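Side-chain contacts in NADH:ubiquinone oxidoreductase, Na translocating, C subunit (Parabacteroides distasonis, PDB 3LWX), which contains an FMN-binding domain and is probably one subunit of a sodium-translocating membrane complex: residues T176-G179 and V180-L184; F116-Q119 and G120-P123; E12-D15 and K16-Q19; N27-S30 and S31-E34. All coordinates share one frame; numbering follows the deposited sequence. Where two conformers were deposited one is given.

Contact 1: T176-G179 and V180-L184; sequences TSKG and VDEML
Lys178 and Glu182 meet one turn apart on the outer face of helix 174-196, in an i to i+4 arrangement of opposite charges within the FMN-binding domain. The lysine bends in its outer half and swings its ammonium across the glutamate, NZ ending 3.5 Å from Glu182 OE2. This long salt bridge belongs to one of two lysine conformers and is therefore tentative. A water gives a proton to Glu182 OE2 at 2.8 Å and lies in weak reach of the lysine, as suits two charged groups at the surface. Glu182 sets CG beside its own backbone N (chi1 -68°), which lays the start of the chain against the preceding turn, CG 3.2 Å from Lys178 O.

Beneath the charges runs the regular helical ladder: Glu182 N binds Lys178 O at 2.9 Å, and Met183 N binds Gly179 O at 2.8 Å. Gly179, with no side chain, is buried beside the next turn. The inward side is apolar: Val180 and selenomethionine Met183 pack on Leu98 of the central sheet, and Leu184 on Leu89 and Ile102. Further out, Ser177 OG is bonded to Gly173 O and Ile170 N, and Asp181 to Val154 N and a glycerol. Branched Val180 also turns back on the first turn, placing CG2 3.5 Å from Thr176 O.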
loop_
_atom_site.group_PDB
_atom_site.type_symbol
_atom_site.label_atom_id
_atom_site.label_comp_id
_atom_site.label_asym_id
_atom_site.label_seq_id
_atom_site.Cartn_x
_atom_site.Cartn_y
_atom_site.Cartn_z
ATOM N N THR A 176 -8.555 14.939 -0.009
ATOM C CA THR A 176 -7.593 13.913 0.354
ATOM C C THR A 176 -8.196 12.507 0.145
ATOM O O THR A 176 -7.517 11.589 -0.336
ATOM C CB THR A 176 -7.125 14.068 1.802
ATOM O OG1 THR A 176 -6.673 15.405 2.027
ATOM C CG2 THR A 176 -6.013 13.077 2.118
ATOM N N SER A 177 -9.460 12.346 0.539
ATOM C CA SER A 177 -10.172 11.068 0.393
ATOM C C SER A 177 -10.252 10.646 -1.075
ATOM O O SER A 177 -10.036 9.490 -1.415
ATOM C CB SER A 177 -11.549 11.187 1.031
ATOM O OG SER A 177 -11.436 11.441 2.426
ATOM N N LYS A 178 -10.602 11.595 -1.936
ATOM C CA LYS A 178 -10.608 11.400 -3.390
ATOM C C LYS A 178 -9.212 11.030 -3.874
ATOM O O LYS A 178 -9.036 10.185 -4.744
ATOM C CB LYS A 178 -11.048 12.663 -4.133
ATOM C CG LYS A 178 -12.518 12.853 -4.400
ATOM C CD LYS A 178 -12.536 13.735 -5.655
ATOM C CE LYS A 178 -13.580 13.351 -6.667
ATOM N NZ LYS A 178 -12.935 13.574 -8.041
ATOM N N GLY A 179 -8.206 11.691 -3.321
ATOM C CA GLY A 179 -6.829 11.391 -3.661
ATOM C C GLY A 179 -6.456 9.957 -3.310
ATOM O O GLY A 179 -5.714 9.315 -4.046
ATOM N N VAL A 180 -6.962 9.444 -2.195
ATOM C CA VAL A 180 -6.740 8.036 -1.837
ATOM C C VAL A 180 -7.440 7.114 -2.833
ATOM O O VAL A 180 -6.861 6.134 -3.301
ATOM C CB VAL A 180 -7.176 7.719 -0.390
ATOM C CG1 VAL A 180 -7.083 6.223 -0.118
ATOM C CG2 VAL A 180 -6.303 8.491 0.613
ATOM N N ASP A 181 -8.698 7.416 -3.156
ATOM C CA ASP A 181 -9.450 6.621 -4.128
ATOM C C ASP A 181 -8.669 6.541 -5.456
ATOM O O ASP A 181 -8.454 5.455 -6.040
ATOM C CB ASP A 181 -10.823 7.279 -4.306
ATOM C CG ASP A 181 -11.813 6.453 -5.125
ATOM O OD1 ASP A 181 -11.417 5.697 -6.016
ATOM O OD2 ASP A 181 -13.011 6.555 -4.832
ATOM N N GLU A 182 -8.237 7.692 -5.946
ATOM C CA GLU A 182 -7.495 7.763 -7.198
ATOM C C GLU A 182 -6.147 7.061 -7.089
ATOM O O GLU A 182 -5.732 6.367 -8.013
ATOM C CB GLU A 182 -7.356 9.226 -7.576
ATOM C CG GLU A 182 -8.704 9.833 -7.955
ATOM C CD GLU A 182 -8.762 11.340 -7.966
ATOM O OE1 GLU A 182 -7.732 11.994 -7.741
ATOM O OE2 GLU A 182 -9.860 11.865 -8.180
HETATM N N MSE A 183 -5.461 7.250 -5.964
HETATM C CA MSE A 183 -4.178 6.598 -5.716
HETATM C C MSE A 183 -4.313 5.087 -5.780
HETATM O O MSE A 183 -3.476 4.404 -6.377
HETATM C CB MSE A 183 -3.624 7.004 -4.343
HETATM C CG MSE A 183 -2.447 6.159 -3.890
HETATM SE SE MSE A 183 -1.468 6.918 -2.431
HETATM C CE MSE A 183 -2.798 6.782 -1.073
ATOM N N LEU A 184 -5.344 4.549 -5.143
ATOM C CA LEU A 184 -5.561 3.113 -5.167
ATOM C C LEU A 184 -5.795 2.629 -6.595
ATOM O O LEU A 184 -5.173 1.663 -7.044
ATOM C CB LEU A 184 -6.753 2.751 -4.268
ATOM C CG LEU A 184 -6.505 2.784 -2.772
ATOM C CD1 LEU A 184 -7.813 2.894 -2.007
ATOM C CD2 LEU A 184 -5.701 1.556 -2.358
HETATM O O HOH W 1 -12.084 10.244 -8.371
#

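Contact 2: F116-Q119 and G120-P123; sequences FSHQ and GETP
From an extended His118 the chain turns through Gln119, with helix-like backbone angles, and Gly120, to bring the backbone N of Glu121 back to ND1 of the His118 imidazole. The turn ends strand 111-118, an outermost strand of the six-stranded antiparallel sheet; this part of the chain belongs to the FMN-binding family region. Glu121 N donates to His118 ND1 at 2.9 Å, an i to i+3 bond from backbone to side chain that fastens the turn to the strand. It is bent (N-H...N 146°), and the donor stands 33° out of the ring plane. Histidine suits the place because its ring nitrogen can accept a backbone proton while the flat ring remains a packing surface.

Placing CG between the backbone N and the carbonyl carbon (chi1 60°) carries the ring over the turn. Glu121 CB lies over one ring face, 3.4 Å from His118 ND1, and its CG sits against His118 CB, 3.6 Å away. The carboxylate of this buried residue leads away into the protein, where OE1 is held by Thr176 OG1 and Leu94 N, and OE2 by Trp95 N. Farther round the ring, His118 CE1 comes within 3.6 Å of Glu121 O.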
loop_
_atom_site.group_PDB
_atom_site.type_symbol
_atom_site.label_atom_id
_atom_site.label_comp_id
_atom_site.label_asym_id
_atom_site.label_seq_id
_atom_site.Cartn_x
_atom_site.Cartn_y
_atom_site.Cartn_z
ATOM N N PHE A 116 -1.566 4.141 5.011
ATOM C CA PHE A 116 -1.493 5.332 4.178
ATOM C C PHE A 116 -0.660 6.400 4.867
ATOM O O PHE A 116 -0.797 6.617 6.075
ATOM C CB PHE A 116 -2.895 5.881 3.863
ATOM C CG PHE A 116 -3.799 4.870 3.203
ATOM C CD1 PHE A 116 -3.696 4.593 1.854
ATOM C CD2 PHE A 116 -4.731 4.174 3.936
ATOM C CE1 PHE A 116 -4.507 3.653 1.251
ATOM C CE2 PHE A 116 -5.537 3.224 3.335
ATOM C CZ PHE A 116 -5.422 2.973 2.003
ATOM N N SER A 117 0.102 7.118 4.051
ATOM C CA SER A 117 0.991 8.160 4.500
ATOM C C SER A 117 0.851 9.403 3.629
ATOM O O SER A 117 0.293 9.370 2.533
ATOM C CB SER A 117 2.441 7.690 4.458
ATOM O OG SER A 117 2.671 6.637 5.375
ATOM N N HIS A 118 1.405 10.506 4.115
ATOM C CA HIS A 118 1.320 11.770 3.401
ATOM C C HIS A 118 2.428 12.702 3.850
ATOM O O HIS A 118 2.986 12.578 4.942
ATOM C CB HIS A 118 -0.032 12.442 3.649
ATOM C CG HIS A 118 -0.263 12.742 5.089
ATOM N ND1 HIS A 118 0.079 13.949 5.661
ATOM C CD2 HIS A 118 -0.681 11.938 6.101
ATOM C CE1 HIS A 118 -0.162 13.883 6.957
ATOM N NE2 HIS A 118 -0.615 12.673 7.254
ATOM N N GLN A 119 2.722 13.657 2.988
ATOM C CA GLN A 119 3.760 14.650 3.241
ATOM C C GLN A 119 3.310 15.815 4.093
ATOM O O GLN A 119 4.063 16.288 4.936
ATOM C CB GLN A 119 4.253 15.186 1.892
ATOM C CG GLN A 119 5.379 16.240 1.931
ATOM C CD GLN A 119 4.944 17.718 2.068
ATOM O OE1 GLN A 119 5.741 18.552 2.503
ATOM N NE2 GLN A 119 3.709 18.044 1.683
ATOM N N GLY A 120 2.106 16.309 3.841
ATOM C CA GLY A 120 1.661 17.532 4.493
ATOM C C GLY A 120 0.177 17.746 4.599
ATOM O O GLY A 120 -0.283 18.892 4.579
ATOM N N GLU A 121 -0.580 16.656 4.730
ATOM C CA GLU A 121 -2.027 16.803 4.921
ATOM C C GLU A 121 -2.333 17.320 6.331
ATOM O O GLU A 121 -1.514 17.223 7.243
ATOM C CB GLU A 121 -2.785 15.520 4.588
ATOM C CG GLU A 121 -2.543 15.010 3.154
ATOM C CD GLU A 121 -2.934 16.011 2.090
ATOM O OE1 GLU A 121 -4.153 16.162 1.833
ATOM O OE2 GLU A 121 -2.021 16.619 1.476
ATOM N N THR A 122 -3.525 17.860 6.494
ATOM C CA THR A 122 -3.868 18.611 7.703
ATOM C C THR A 122 -4.344 17.742 8.856
ATOM O O THR A 122 -5.274 16.970 8.697
ATOM C CB THR A 122 -4.940 19.659 7.361
ATOM O OG1 THR A 122 -4.408 20.494 6.342
ATOM C CG2 THR A 122 -5.369 20.487 8.555
ATOM N N PRO A 123 -3.723 17.905 10.041
ATOM C CA PRO A 123 -4.193 17.197 11.246
ATOM C C PRO A 123 -5.687 17.366 11.461
ATOM O O PRO A 123 -6.218 18.489 11.401
ATOM C CB PRO A 123 -3.392 17.853 12.372
ATOM C CG PRO A 123 -2.121 18.231 11.718
ATOM C CD PRO A 123 -2.529 18.718 10.342
#

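Contact 3: E12-D15 and K16-Q19; sequences EDND and KRQQ
Lys16 N gives a proton to Glu12 O at 3.0 Å. The fully extended lysine side chain runs away from this turn to Phe59, whose carbonyl oxygen takes a bond from NZ and whose ring meets the ammonium in a cation-pi contact, a reach its long methylene chain allows.

Arg17 reaches back instead. In one of two conformers, NH1 donates to Asn14 OD1 at 2.7 Å, coming from well above the amide's carbonyl plane, while the oxygen lies at the edge of the guanidinium. In the same conformer water joins Arg17 NH2 to Asp13 OD2, whose direct charged partner is Lys9; both links carry that doubt.

Residues 12-19 lie on helix 4-23, which packs against helix 30-40 and the central sheet, and their side chains pair at the i to i+3 and i to i+4 spacings of an alpha-helix.

Gln18 lays CG on Asn14 O, 3.3 Å away, and sends NE2 across to Val28 O, its amide N-H satisfying a backbone carbonyl of the following loop.

Gln19, extended beyond CG, lies back along the helix and brings its amide to Asp15, whose CG is turned away from its backbone N (chi1 -176°). Gln19 NE2 donates at 3.1 Å to Asp15 OD1, fairly straight (159°), with the oxygen in the amide plane but the donor 76° out of the carboxylate plane. Water adds a second proton to Asp15 OD1 at 2.9 Å.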
loop_
_atom_site.group_PDB
_atom_site.type_symbol
_atom_site.label_atom_id
_atom_site.label_comp_id
_atom_site.label_asym_id
_atom_site.label_seq_id
_atom_site.Cartn_x
_atom_site.Cartn_y
_atom_site.Cartn_z
ATOM N N GLU A 12 15.214 5.907 7.891
ATOM C CA GLU A 12 14.246 5.943 6.799
ATOM C C GLU A 12 13.802 4.534 6.403
ATOM O O GLU A 12 12.618 4.284 6.180
ATOM C CB GLU A 12 14.839 6.658 5.587
ATOM C CG GLU A 12 15.071 8.136 5.812
ATOM C CD GLU A 12 15.875 8.811 4.716
ATOM O OE1 GLU A 12 16.342 8.135 3.772
ATOM O OE2 GLU A 12 16.059 10.039 4.823
ATOM N N ASP A 13 14.756 3.609 6.337
ATOM C CA ASP A 13 14.452 2.231 5.969
ATOM C C ASP A 13 13.574 1.571 7.028
ATOM O O ASP A 13 12.637 0.858 6.697
ATOM C CB ASP A 13 15.724 1.416 5.782
ATOM C CG ASP A 13 16.496 1.763 4.518
ATOM O OD1 ASP A 13 15.986 2.512 3.653
ATOM O OD2 ASP A 13 17.634 1.249 4.422
ATOM N N ASN A 14 13.853 1.819 8.299
ATOM C CA ASN A 14 13.010 1.248 9.344
ATOM C C ASN A 14 11.588 1.818 9.314
ATOM O O ASN A 14 10.643 1.086 9.555
ATOM C CB ASN A 14 13.689 1.364 10.713
ATOM C CG ASN A 14 14.763 0.299 10.890
ATOM O OD1 ASN A 14 14.574 -0.851 10.462
ATOM N ND2 ASN A 14 15.858 0.648 11.570
ATOM N N ASP A 15 11.447 3.101 8.987
ATOM C CA ASP A 15 10.138 3.713 8.816
ATOM C C ASP A 15 9.391 3.006 7.676
ATOM O O ASP A 15 8.230 2.629 7.835
ATOM C CB ASP A 15 10.324 5.214 8.584
ATOM C CG ASP A 15 9.032 6.005 8.476
ATOM O OD1 ASP A 15 7.930 5.480 8.656
ATOM O OD2 ASP A 15 9.141 7.236 8.242
ATOM N N LYS A 16 10.054 2.796 6.538
ATOM C CA LYS A 16 9.429 2.081 5.430
ATOM C C LYS A 16 9.046 0.654 5.843
ATOM O O LYS A 16 7.959 0.177 5.492
ATOM C CB LYS A 16 10.339 2.113 4.201
ATOM C CG LYS A 16 9.787 1.358 3.014
ATOM C CD LYS A 16 10.553 1.645 1.740
ATOM C CE LYS A 16 10.023 0.885 0.537
ATOM N NZ LYS A 16 10.595 1.418 -0.747
ATOM N N ARG A 17 9.949 -0.046 6.543
ATOM C CA ARG A 17 9.631 -1.385 7.043
ATOM C C ARG A 17 8.396 -1.363 7.924
ATOM O O ARG A 17 7.531 -2.228 7.800
ATOM C CB ARG A 17 10.786 -1.978 7.849
ATOM C CG ARG A 17 12.031 -2.294 7.047
ATOM C CD ARG A 17 13.066 -3.014 7.899
ATOM N NE ARG A 17 14.287 -3.288 7.130
ATOM C CZ ARG A 17 15.414 -2.569 7.172
ATOM N NH1 ARG A 17 15.554 -1.534 7.991
ATOM N NH2 ARG A 17 16.436 -2.907 6.396
ATOM N N GLN A 18 8.301 -0.362 8.811
ATOM C CA GLN A 18 7.121 -0.223 9.675
ATOM C C GLN A 18 5.839 -0.042 8.862
ATOM O O GLN A 18 4.806 -0.608 9.213
ATOM C CB GLN A 18 7.268 0.934 10.665
ATOM C CG GLN A 18 8.248 0.713 11.770
ATOM C CD GLN A 18 8.415 1.983 12.576
ATOM O OE1 GLN A 18 8.968 2.959 12.098
ATOM N NE2 GLN A 18 7.899 1.988 13.784
ATOM N N GLN A 19 5.898 0.770 7.802
ATOM C CA GLN A 19 4.734 1.003 6.943
ATOM C C GLN A 19 4.277 -0.296 6.270
ATOM O O GLN A 19 3.089 -0.626 6.235
ATOM C CB GLN A 19 5.064 2.044 5.888
ATOM C CG GLN A 19 5.302 3.437 6.442
ATOM C CD GLN A 19 5.913 4.351 5.403
ATOM O OE1 GLN A 19 5.444 4.437 4.270
ATOM N NE2 GLN A 19 6.981 5.040 5.788
HETATM O O HOH W 2 18.357 -0.453 6.374
HETATM O O HOH W 3 6.570 4.400 10.938
#

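Contact 4: N27-S30 and S31-E34; sequences NVSS and SEAE
Ser29 and Glu32 face each other at the start of helix 30-40, in a Ser-x-x-Glu pattern that resembles one half of a capping box. Glu32 sets CG beside its own backbone N and runs extended back to Ser29, so that one carboxylate oxygen receives two donors of the serine. Ser29 OG donates to Glu32 OE1 at 2.7 Å, approaching on the anti side and only 15° out of the carboxylate plane. Ser29 N donates to the same oxygen at 2.9 Å, from 38° above that plane. Serine suits the spot because its short hydroxyl, set between backbone N and carbonyl carbon (chi1 69°), can work alongside its own N-H. The nearby helix start would probably favour the negative charge of the glutamate.

The reciprocal backbone bond runs from Glu32 N to Ser29 O at 3.0 Å, rather than to the hydroxyl.

Below the polar pair, Val28 presses its branched carbon alongside the glutamate, Val28 CB lying 3.8 Å from Glu32 CB. Its CG2 reaches Ala33 CB at 4.4 Å, where small alanine also packs on Asn14 of helix 4-23. Ala33 N binds Ser30 O, and a water accepting from Glu34 N at 2.9 Å gives its own proton to Ser30 O at 2.8 Å.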
loop_
_atom_site.group_PDB
_atom_site.type_symbol
_atom_site.label_atom_id
_atom_site.label_comp_id
_atom_site.label_asym_id
_atom_site.label_seq_id
_atom_site.Cartn_x
_atom_site.Cartn_y
_atom_site.Cartn_z
ATOM N N ASN A 27 2.448 -4.072 14.044
ATOM C CA ASN A 27 2.764 -2.749 14.555
ATOM C C ASN A 27 3.912 -2.838 15.531
ATOM O O ASN A 27 3.720 -3.263 16.666
ATOM C CB ASN A 27 1.528 -2.144 15.212
ATOM C CG ASN A 27 0.508 -1.738 14.187
ATOM O OD1 ASN A 27 0.505 -0.598 13.730
ATOM N ND2 ASN A 27 -0.301 -2.690 13.742
ATOM N N VAL A 28 5.101 -2.481 15.077
ATOM C CA VAL A 28 6.297 -2.527 15.910
ATOM C C VAL A 28 7.047 -1.210 15.826
ATOM O O VAL A 28 6.809 -0.389 14.940
ATOM C CB VAL A 28 7.216 -3.707 15.520
ATOM C CG1 VAL A 28 6.478 -5.029 15.698
ATOM C CG2 VAL A 28 7.762 -3.552 14.102
ATOM N N SER A 29 7.967 -1.011 16.764
ATOM C CA SER A 29 8.764 0.203 16.807
ATOM C C SER A 29 9.881 0.139 15.779
ATOM O O SER A 29 10.181 -0.916 15.220
ATOM C CB SER A 29 9.366 0.413 18.184
ATOM O OG SER A 29 10.355 -0.555 18.447
ATOM N N SER A 30 10.520 1.275 15.560
ATOM C CA SER A 30 11.597 1.383 14.590
ATOM C C SER A 30 12.719 0.387 14.859
ATOM O O SER A 30 13.232 -0.235 13.941
ATOM C CB SER A 30 12.164 2.804 14.598
ATOM O OG SER A 30 13.240 2.934 13.681
ATOM N N SER A 31 13.091 0.236 16.138
ATOM C CA SER A 31 14.199 -0.655 16.499
ATOM C C SER A 31 13.875 -2.133 16.353
ATOM O O SER A 31 14.778 -2.948 16.320
ATOM C CB SER A 31 14.674 -0.377 17.927
ATOM O OG SER A 31 13.734 -0.844 18.874
ATOM N N GLU A 32 12.590 -2.460 16.220
ATOM C CA GLU A 32 12.132 -3.830 16.023
ATOM C C GLU A 32 11.835 -4.173 14.564
ATOM O O GLU A 32 11.638 -5.330 14.216
ATOM C CB GLU A 32 10.832 -4.041 16.797
ATOM C CG GLU A 32 10.927 -3.892 18.292
ATOM C CD GLU A 32 9.553 -3.869 18.917
ATOM O OE1 GLU A 32 8.911 -2.802 18.902
ATOM O OE2 GLU A 32 9.117 -4.926 19.398
ATOM N N ALA A 33 11.779 -3.149 13.722
ATOM C CA ALA A 33 11.259 -3.329 12.373
ATOM C C ALA A 33 12.088 -4.230 11.474
ATOM O O ALA A 33 11.510 -5.008 10.711
ATOM C CB ALA A 33 11.078 -1.981 11.711
ATOM N N GLU A 34 13.415 -4.163 11.561
ATOM C CA GLU A 34 14.227 -4.976 10.656
ATOM C C GLU A 34 14.044 -6.470 10.931
ATOM O O GLU A 34 13.823 -7.251 10.001
ATOM C CB GLU A 34 15.709 -4.580 10.694
ATOM C CG GLU A 34 16.545 -5.347 9.657
ATOM C CD GLU A 34 17.986 -4.887 9.574
ATOM O OE1 GLU A 34 18.423 -4.158 10.485
ATOM O OE2 GLU A 34 18.676 -5.266 8.600
HETATM O O HOH W 4 14.930 -2.300 13.215
#

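The four contacts form two touching pairs with a light bridge between them. Contacts 1 and 2, centres 12 Å apart in the FMN-binding domain, join through a probable hydrogen bond, Thr176 OG1 to Glu121 OE1 at 2.6 Å, and through Phe116, which packs on Val180 and Met183. Contacts 3 and 4, centres 8 Å apart, bring together successive helices, with Gln18 NE2 probably bonded to Val28 O at 2.9 Å. Contact 3 also reaches contact 2, where Gln19 OE1 packs 3.7 Å from Ser117 OG. Contacts 1 and 4 lie on opposite sides of the chain's centre, their nearest atoms about 17 Å apart. The bound glycerol sits at contact 1, beside Asp181.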